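Local coordinates for SusD superfamily protein (Bacteroides vulgatus, PDB 3MYV) that probably binds polysaccharide at the outer membrane, as a member of the SusD family of glycan-capturing proteins, at residues F427-F439 / P443-N454. Numbering follows the deposited sequence. Where two conformers were deposited one is given.
Sequences FYKCVLPIPEDQF and PEMEQNPGYPKN
At the C-terminal end of this SusD-family chain, residues 443-454 turn back along residues 427-439 after the short helix 438-441, and Tyr451 and Gln447 make three of the four direct hydrogen bonds between the segments. The Tyr451 ring is filled in on both faces. Pro433 CB sits 3.5 Å from the ring centroid of Tyr451, only 6° off the normal, a clear CH-pi contact, while the edge of Tyr428 meets the opposite face in a T-shaped pair with planes at 69°. At the ring's edge Tyr451 OH donates to Val431 O at 2.7 Å, in the plane of that carbonyl; together these contacts restrict rotation of the ring.

Gln447 bonds the backbone N and O of Ile434 with the two ends of its amide. Its OE1 accepts from Ile434 N at 2.8 Å on a lone pair, and NE2 donates to Ile434 O at 2.8 Å along a nearly straight path (170°). A bend at chi2, after CG leaves opposite the backbone N, lays the amide along Ile434. Gln447 OE1 also accepts from Asn448 N, so two donors grip this oxygen. Next door, Asn448 ND2 donates to Leu432 O at 2.8 Å and also bonds Phe128 O, while Asn448 OD1 is held by Arg157 of strand 157-159, so both ends of the amide are held.

Toward the helix, Lys453 CE lies over one face of Phe439, 4.0 Å from its centroid. The extended lysine delivers NZ to two carbonyls of its own segment, Pro443 O and Met445 O, the latter at 2.7 Å. Asn448 to Tyr451 form a type II beta turn against Tyr428. With no regular strand in either segment, side-chain amides make cross-links, and the arrangement is a non-regular C-terminal tail folded onto the preceding loop by a bidentate glutamine-to-backbone bridge and a proline CH-pi contact on the tyrosine face.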
ATOM      1  N   PHE A 427     -11.328  13.547 -11.636  1.00 19.45           N
ATOM      2  CA  PHE A 427     -12.229  13.772 -10.502  1.00 19.67           C
ATOM      3  C   PHE A 427     -11.495  14.487  -9.385  1.00 15.69           C
ATOM      4  O   PHE A 427     -10.464  14.010  -8.923  1.00 18.67           O
ATOM      5  CB  PHE A 427     -12.723  12.428  -9.976  1.00 20.74           C
ATOM      6  CG  PHE A 427     -13.748  12.529  -8.885  1.00 19.66           C
ATOM      7  CD1 PHE A 427     -14.776  13.461  -8.939  1.00 21.50           C
ATOM      8  CD2 PHE A 427     -13.737  11.616  -7.841  1.00 15.89           C
ATOM      9  CE1 PHE A 427     -15.738  13.514  -7.938  1.00 25.17           C
ATOM     10  CE2 PHE A 427     -14.688  11.654  -6.873  1.00 22.06           C
ATOM     11  CZ  PHE A 427     -15.696  12.601  -6.914  1.00 16.93           C
ATOM     12  N   TYR A 428     -12.024  15.624  -8.935  1.00 16.32           N
ATOM     13  CA  TYR A 428     -11.248  16.492  -8.044  1.00 15.82           C
ATOM     14  C   TYR A 428     -10.968  15.828  -6.708  1.00 16.55           C
ATOM     15  O   TYR A 428      -9.993  16.183  -6.025  1.00 14.79           O
ATOM     16  CB  TYR A 428     -11.886  17.874  -7.880  1.00 17.36           C
ATOM     17  CG  TYR A 428     -13.040  17.987  -6.897  1.00 15.89           C
ATOM     18  CD1 TYR A 428     -14.334  17.632  -7.257  1.00 21.61           C
ATOM     19  CD2 TYR A 428     -12.841  18.496  -5.629  1.00 22.35           C
ATOM     20  CE1 TYR A 428     -15.388  17.756  -6.374  1.00 21.87           C
ATOM     21  CE2 TYR A 428     -13.877  18.637  -4.742  1.00 17.47           C
ATOM     22  CZ  TYR A 428     -15.157  18.259  -5.114  1.00 20.02           C
ATOM     23  OH  TYR A 428     -16.193  18.383  -4.220  1.00 22.16           O
ATOM     24  N   LYS A 429     -11.796  14.843  -6.348  1.00 14.18           N
ATOM     25  CA  LYS A 429     -11.605  14.150  -5.075  1.00 15.02           C
ATOM     26  C   LYS A 429     -10.791  12.872  -5.218  1.00 15.22           C
ATOM     27  O   LYS A 429     -10.736  12.081  -4.275  1.00 15.94           O
ATOM     28  CB  LYS A 429     -12.946  13.922  -4.375  1.00 13.17           C
ATOM     29  CG  LYS A 429     -13.609  15.252  -4.023  1.00 16.14           C
ATOM     30  CD  LYS A 429     -14.719  15.119  -3.038  1.00 22.38           C
ATOM     31  CE  LYS A 429     -15.987  14.556  -3.668  1.00 23.94           C
ATOM     32  NZ  LYS A 429     -17.126  14.686  -2.723  1.00 20.26           N
ATOM     33  N   CYS A 430     -10.131  12.679  -6.372  1.00 14.94           N
ATOM     34  CA  CYS A 430      -9.140  11.594  -6.489  1.00 14.74           C
ATOM     35  C   CYS A 430      -7.860  11.877  -5.712  1.00 14.75           C
ATOM     36  O   CYS A 430      -6.978  11.010  -5.611  1.00 13.91           O
ATOM     37  CB  CYS A 430      -8.822  11.227  -7.954  1.00 13.98           C
ATOM     38  SG  CYS A 430      -7.651  12.369  -8.810  1.00 15.33           S
ATOM     39  N   VAL A 431      -7.775  13.080  -5.142  1.00 13.99           N
ATOM     40  CA  VAL A 431      -6.821  13.426  -4.104  1.00 14.49           C
ATOM     41  C   VAL A 431      -7.561  13.963  -2.894  1.00 15.16           C
ATOM     42  O   VAL A 431      -8.680  14.484  -3.017  1.00 16.07           O
ATOM     43  CB  VAL A 431      -5.794  14.486  -4.574  1.00 13.66           C
ATOM     44  CG1 VAL A 431      -4.877  13.894  -5.664  1.00 11.85           C
ATOM     45  CG2 VAL A 431      -6.494  15.765  -5.076  1.00 10.88           C
ATOM     46  N   LEU A 432      -6.941  13.808  -1.728  1.00 14.70           N
ATOM     47  CA  LEU A 432      -7.461  14.412  -0.495  1.00 13.86           C
ATOM     48  C   LEU A 432      -7.185  15.897  -0.469  1.00 14.39           C
ATOM     49  O   LEU A 432      -6.245  16.377  -1.137  1.00 14.86           O
ATOM     50  CB  LEU A 432      -6.811  13.786   0.732  1.00 14.60           C
ATOM     51  CG  LEU A 432      -7.203  12.352   1.056  1.00 13.67           C
ATOM     52  CD1 LEU A 432      -6.251  11.816   2.097  1.00 11.06           C
ATOM     53  CD2 LEU A 432      -8.675  12.186   1.511  1.00 11.33           C
ATOM     54  N   PRO A 433      -8.014  16.654   0.277  1.00 15.57           N
ATOM     55  CA  PRO A 433      -7.677  18.065   0.420  1.00 14.04           C
ATOM     56  C   PRO A 433      -6.540  18.296   1.437  1.00 13.70           C
ATOM     57  O   PRO A 433      -6.329  17.496   2.364  1.00 14.22           O
ATOM     58  CB  PRO A 433      -8.977  18.671   0.918  1.00 15.82           C
ATOM     59  CG  PRO A 433      -9.551  17.568   1.797  1.00 14.77           C
ATOM     60  CD  PRO A 433      -9.210  16.293   1.060  1.00 15.96           C
ATOM     61  N   ILE A 434      -5.806  19.382   1.226  1.00 14.14           N
ATOM     62  CA  ILE A 434      -4.847  19.885   2.191  1.00 13.80           C
ATOM     63  C   ILE A 434      -5.641  20.314   3.448  1.00 13.74           C
ATOM     64  O   ILE A 434      -6.640  21.043   3.316  1.00 15.45           O
ATOM     65  CB  ILE A 434      -4.037  21.097   1.609  1.00 14.49           C
ATOM     66  CG1 ILE A 434      -3.323  20.751   0.283  1.00 16.16           C
ATOM     67  CG2 ILE A 434      -3.039  21.625   2.663  1.00 12.17           C
ATOM     68  CD1 ILE A 434      -2.336  19.598   0.336  1.00 15.54           C
ATOM     69  N   PRO A 435      -5.230  19.861   4.643  1.00 13.33           N
ATOM     70  CA  PRO A 435      -5.944  20.249   5.870  1.00 14.96           C
ATOM     71  C   PRO A 435      -5.963  21.754   6.066  1.00 16.29           C
ATOM     72  O   PRO A 435      -4.937  22.425   5.877  1.00 14.55           O
ATOM     73  CB  PRO A 435      -5.136  19.584   6.993  1.00 12.16           C
ATOM     74  CG  PRO A 435      -4.414  18.462   6.310  1.00 14.28           C
ATOM     75  CD  PRO A 435      -4.152  18.894   4.923  1.00 15.95           C
ATOM     76  N   GLU A 436      -7.113  22.262   6.477  1.00 14.38           N
ATOM     77  CA  GLU A 436      -7.344  23.696   6.611  1.00 15.73           C
ATOM     78  C   GLU A 436      -6.273  24.363   7.500  1.00 15.87           C
ATOM     79  O   GLU A 436      -5.812  25.476   7.207  1.00 14.50           O
ATOM     80  CB  GLU A 436      -8.738  23.934   7.186  1.00 18.21           C
ATOM     81  CG  GLU A 436      -9.119  25.395   7.371  1.00 25.61           C
ATOM     82  CD  GLU A 436     -10.535  25.576   7.920  1.00 33.32           C
ATOM     83  OE1 GLU A 436     -10.767  25.287   9.118  1.00 37.75           O
ATOM     84  OE2 GLU A 436     -11.405  26.038   7.158  1.00 39.96           O
ATOM     85  N   ASP A 437      -5.856  23.672   8.561  1.00 14.92           N
ATOM     86  CA  ASP A 437      -4.901  24.284   9.489  1.00 20.13           C
ATOM     87  C   ASP A 437      -3.520  24.562   8.921  1.00 20.15           C
ATOM     88  O   ASP A 437      -2.783  25.373   9.496  1.00 17.19           O
ATOM     89  CB  ASP A 437      -4.828  23.560  10.840  1.00 19.96           C
ATOM     90  CG  ASP A 437      -4.277  22.178  10.751  1.00 28.52           C
ATOM     91  OD1 ASP A 437      -4.018  21.666   9.635  1.00 24.11           O
ATOM     92  OD2 ASP A 437      -4.119  21.584  11.844  1.00 36.69           O
ATOM     93  N   GLN A 438      -3.171  23.941   7.780  1.00 17.70           N
ATOM     94  CA  GLN A 438      -1.956  24.347   7.069  1.00 16.35           C
ATOM     95  C   GLN A 438      -1.962  25.817   6.635  1.00 14.85           C
ATOM     96  O   GLN A 438      -0.897  26.418   6.541  1.00 15.54           O
ATOM     97  CB  GLN A 438      -1.699  23.445   5.843  1.00 15.69           C
ATOM     98  CG  GLN A 438      -1.613  21.985   6.214  1.00 19.40           C
ATOM     99  CD  GLN A 438      -0.758  21.705   7.452  1.00 25.14           C
ATOM    100  OE1 GLN A 438      -1.280  21.389   8.553  1.00 30.18           O
ATOM    101  NE2 GLN A 438       0.550  21.817   7.284  1.00 15.76           N
ATOM    102  N   PHE A 439      -3.126  26.409   6.409  1.00 14.37           N
ATOM    103  CA  PHE A 439      -3.206  27.804   5.939  1.00 15.76           C
ATOM    104  C   PHE A 439      -2.979  28.863   7.026  1.00 15.43           C
ATOM    105  O   PHE A 439      -2.859  30.052   6.719  1.00 14.63           O
ATOM    106  CB  PHE A 439      -4.509  28.029   5.137  1.00 16.55           C
ATOM    107  CG  PHE A 439      -4.678  27.024   4.036  1.00 20.99           C
ATOM    108  CD1 PHE A 439      -3.810  27.018   2.955  1.00 18.24           C
ATOM    109  CD2 PHE A 439      -5.646  26.040   4.109  1.00 27.11           C
ATOM    110  CE1 PHE A 439      -3.934  26.070   1.946  1.00 19.90           C
ATOM    111  CE2 PHE A 439      -5.778  25.090   3.095  1.00 24.40           C
ATOM    112  CZ  PHE A 439      -4.912  25.090   2.031  1.00 18.86           C
ATOM    113  N   PRO A 443      -0.734  30.836   4.376  1.00 15.96           N
ATOM    114  CA  PRO A 443      -1.985  31.263   3.757  1.00 15.58           C
ATOM    115  C   PRO A 443      -1.991  31.256   2.227  1.00 18.87           C
ATOM    116  O   PRO A 443      -3.065  31.172   1.630  1.00 19.81           O
ATOM    117  CB  PRO A 443      -2.189  32.684   4.301  1.00 16.94           C
ATOM    118  CG  PRO A 443      -0.854  33.107   4.789  1.00 15.76           C
ATOM    119  CD  PRO A 443      -0.176  31.874   5.252  1.00 15.20           C
ATOM    120  N   GLU A 444      -0.820  31.321   1.602  1.00 19.09           N
ATOM    121  CA  GLU A 444      -0.747  31.321   0.143  0.50 19.72           C
ATOM    122  C   GLU A 444      -0.514  29.923  -0.457  1.00 19.53           C
ATOM    123  O   GLU A 444      -0.474  29.773  -1.653  1.00 17.80           O
ATOM    124  CB  GLU A 444       0.318  32.314  -0.332  0.50 20.58           C
ATOM    125  CG  GLU A 444       0.124  33.741   0.198  0.50 24.91           C
ATOM    126  CD  GLU A 444      -1.280  34.285  -0.023  0.50 32.34           C
ATOM    127  OE1 GLU A 444      -1.791  34.220  -1.163  0.50 34.85           O
ATOM    128  OE2 GLU A 444      -1.877  34.789   0.954  0.50 37.18           O
HETATM  129  N   MSE A 445      -0.378  28.896   0.384  1.00 15.37           N
HETATM  130  CA  MSE A 445      -0.338  27.529  -0.074  1.00 15.05           C
HETATM  131  C   MSE A 445      -1.632  27.249  -0.848  1.00 17.34           C
HETATM  132  O   MSE A 445      -2.721  27.691  -0.473  1.00 16.41           O
HETATM  133  CB  MSE A 445      -0.194  26.554   1.109  1.00 16.18           C
HETATM  134  CG  MSE A 445      -0.241  25.108   0.744  1.00 14.86           C
HETATM  135 SE   MSE A 445       0.205  23.884   2.191  0.75 13.88          SE
HETATM  136  CE  MSE A 445       2.051  24.395   2.467  1.00 16.11           C
ATOM    137  N   GLU A 446      -1.502  26.527  -1.947  1.00 15.45           N
ATOM    138  CA  GLU A 446      -2.667  26.168  -2.745  1.00 16.92           C
ATOM    139  C   GLU A 446      -3.400  24.970  -2.179  1.00 16.57           C
ATOM    140  O   GLU A 446      -2.785  24.011  -1.764  1.00 18.44           O
ATOM    141  CB  GLU A 446      -2.251  25.868  -4.171  1.00 18.46           C
ATOM    142  CG  GLU A 446      -1.542  27.046  -4.780  1.00 27.25           C
ATOM    143  CD  GLU A 446      -1.814  27.197  -6.238  1.00 45.00           C
ATOM    144  OE1 GLU A 446      -2.958  27.554  -6.576  1.00 52.29           O
ATOM    145  OE2 GLU A 446      -0.879  26.980  -7.036  1.00 50.50           O
ATOM    146  N   GLN A 447      -4.726  25.043  -2.192  1.00 17.14           N
ATOM    147  CA  GLN A 447      -5.586  23.905  -1.906  1.00 16.93           C
ATOM    148  C   GLN A 447      -5.691  23.110  -3.204  1.00 17.48           C
ATOM    149  O   GLN A 447      -5.514  23.664  -4.304  1.00 20.42           O
ATOM    150  CB  GLN A 447      -6.952  24.373  -1.417  1.00 16.80           C
ATOM    151  CG  GLN A 447      -7.960  23.278  -1.056  1.00 16.65           C
ATOM    152  CD  GLN A 447      -7.432  22.272  -0.094  1.00 20.10           C
ATOM    153  OE1 GLN A 447      -6.844  21.259  -0.502  1.00 15.64           O
ATOM    154  NE2 GLN A 447      -7.599  22.547   1.213  1.00 15.30           N
ATOM    155  N   ASN A 448      -5.924  21.814  -3.096  1.00 17.89           N
ATOM    156  CA  ASN A 448      -6.184  21.019  -4.292  1.00 16.83           C
ATOM    157  C   ASN A 448      -7.429  21.549  -5.008  1.00 17.15           C
ATOM    158  O   ASN A 448      -8.374  21.999  -4.368  1.00 16.55           O
ATOM    159  CB  ASN A 448      -6.293  19.521  -3.960  1.00 15.52           C
ATOM    160  CG  ASN A 448      -4.930  18.867  -3.870  1.00 15.84           C
ATOM    161  OD1 ASN A 448      -4.006  19.277  -4.577  1.00 14.19           O
ATOM    162  ND2 ASN A 448      -4.778  17.861  -2.996  1.00 11.09           N
ATOM    163  N   PRO A 449      -7.403  21.528  -6.342  1.00 16.95           N
ATOM    164  CA  PRO A 449      -8.471  22.137  -7.146  1.00 19.98           C
ATOM    165  C   PRO A 449      -9.824  21.521  -6.795  1.00 19.25           C
ATOM    166  O   PRO A 449      -9.892  20.342  -6.459  1.00 18.02           O
ATOM    167  CB  PRO A 449      -8.090  21.785  -8.597  1.00 20.53           C
ATOM    168  CG  PRO A 449      -6.981  20.901  -8.550  1.00 20.64           C
ATOM    169  CD  PRO A 449      -6.354  20.909  -7.173  1.00 17.41           C
ATOM    170  N   GLY A 450     -10.876  22.332  -6.808  1.00 19.95           N
ATOM    171  CA  GLY A 450     -12.226  21.839  -6.557  1.00 19.83           C
ATOM    172  C   GLY A 450     -12.660  21.955  -5.113  1.00 19.34           C
ATOM    173  O   GLY A 450     -13.833  22.189  -4.830  1.00 21.60           O
ATOM    174  N   TYR A 451     -11.725  21.792  -4.184  1.00 18.91           N
ATOM    175  CA  TYR A 451     -12.053  21.857  -2.778  1.00 18.69           C
ATOM    176  C   TYR A 451     -12.268  23.318  -2.371  1.00 19.75           C
ATOM    177  O   TYR A 451     -11.693  24.200  -2.993  1.00 19.45           O
ATOM    178  CB  TYR A 451     -10.933  21.221  -1.943  1.00 20.95           C
ATOM    179  CG  TYR A 451     -10.918  19.710  -1.958  1.00 20.02           C
ATOM    180  CD1 TYR A 451     -11.857  18.988  -1.247  1.00 15.96           C
ATOM    181  CD2 TYR A 451      -9.962  19.002  -2.688  1.00 18.04           C
ATOM    182  CE1 TYR A 451     -11.846  17.594  -1.235  1.00 15.52           C
ATOM    183  CE2 TYR A 451      -9.933  17.617  -2.677  1.00 15.46           C
ATOM    184  CZ  TYR A 451     -10.880  16.922  -1.945  1.00 16.81           C
ATOM    185  OH  TYR A 451     -10.881  15.552  -1.931  1.00 14.88           O
ATOM    186  N   PRO A 452     -13.107  23.579  -1.348  1.00 19.65           N
ATOM    187  CA  PRO A 452     -13.264  24.964  -0.868  1.00 23.13           C
ATOM    188  C   PRO A 452     -12.034  25.433  -0.100  1.00 22.75           C
ATOM    189  O   PRO A 452     -11.269  24.605   0.405  1.00 20.39           O
ATOM    190  CB  PRO A 452     -14.457  24.884   0.083  1.00 24.30           C
ATOM    191  CG  PRO A 452     -14.449  23.484   0.596  1.00 23.98           C
ATOM    192  CD  PRO A 452     -13.962  22.646  -0.601  1.00 23.32           C
ATOM    193  N   LYS A 453     -11.825  26.743  -0.061  1.00 21.93           N
ATOM    194  CA  LYS A 453     -10.818  27.370   0.800  1.00 22.98           C
ATOM    195  C   LYS A 453     -11.536  28.505   1.553  1.00 24.53           C
ATOM    196  O   LYS A 453     -11.924  29.491   0.956  1.00 27.29           O
ATOM    197  CB  LYS A 453      -9.632  27.867  -0.040  1.00 25.58           C
ATOM    198  CG  LYS A 453      -8.379  28.219   0.780  1.00 26.28           C
ATOM    199  CD  LYS A 453      -7.126  28.441  -0.084  1.00 26.62           C
ATOM    200  CE  LYS A 453      -5.984  29.078   0.746  1.00 27.41           C
ATOM    201  NZ  LYS A 453      -4.759  29.431  -0.062  1.00 22.45           N
ATOM    202  N   ASN A 454     -11.772  28.304   2.844  1.00 27.53           N
ATOM    203  CA  ASN A 454     -12.544  29.249   3.661  1.00 28.67           C
ATOM    204  C   ASN A 454     -11.760  30.549   3.817  1.00 30.74           C
ATOM    205  O   ASN A 454     -10.548  30.492   4.010  1.00 27.30           O
ATOM    206  CB  ASN A 454     -12.860  28.674   5.028  1.00 29.79           C
ATOM    207  CG  ASN A 454     -14.080  29.325   5.653  1.00 29.90           C
ATOM    208  OD1 ASN A 454     -15.210  28.984   5.290  1.00 29.21           O
ATOM    209  ND2 ASN A 454     -13.867  30.274   6.585  1.00 20.83           N
ATOM    210  OXT ASN A 454     -12.310  31.645   3.706  1.00 30.24           O
TER
HETATM  211  O   HOH W   1      -8.276  18.269  -6.441  1.00 12.56           O
HETATM  212  O   HOH W   2      -9.487  28.242   5.831  1.00 36.97           O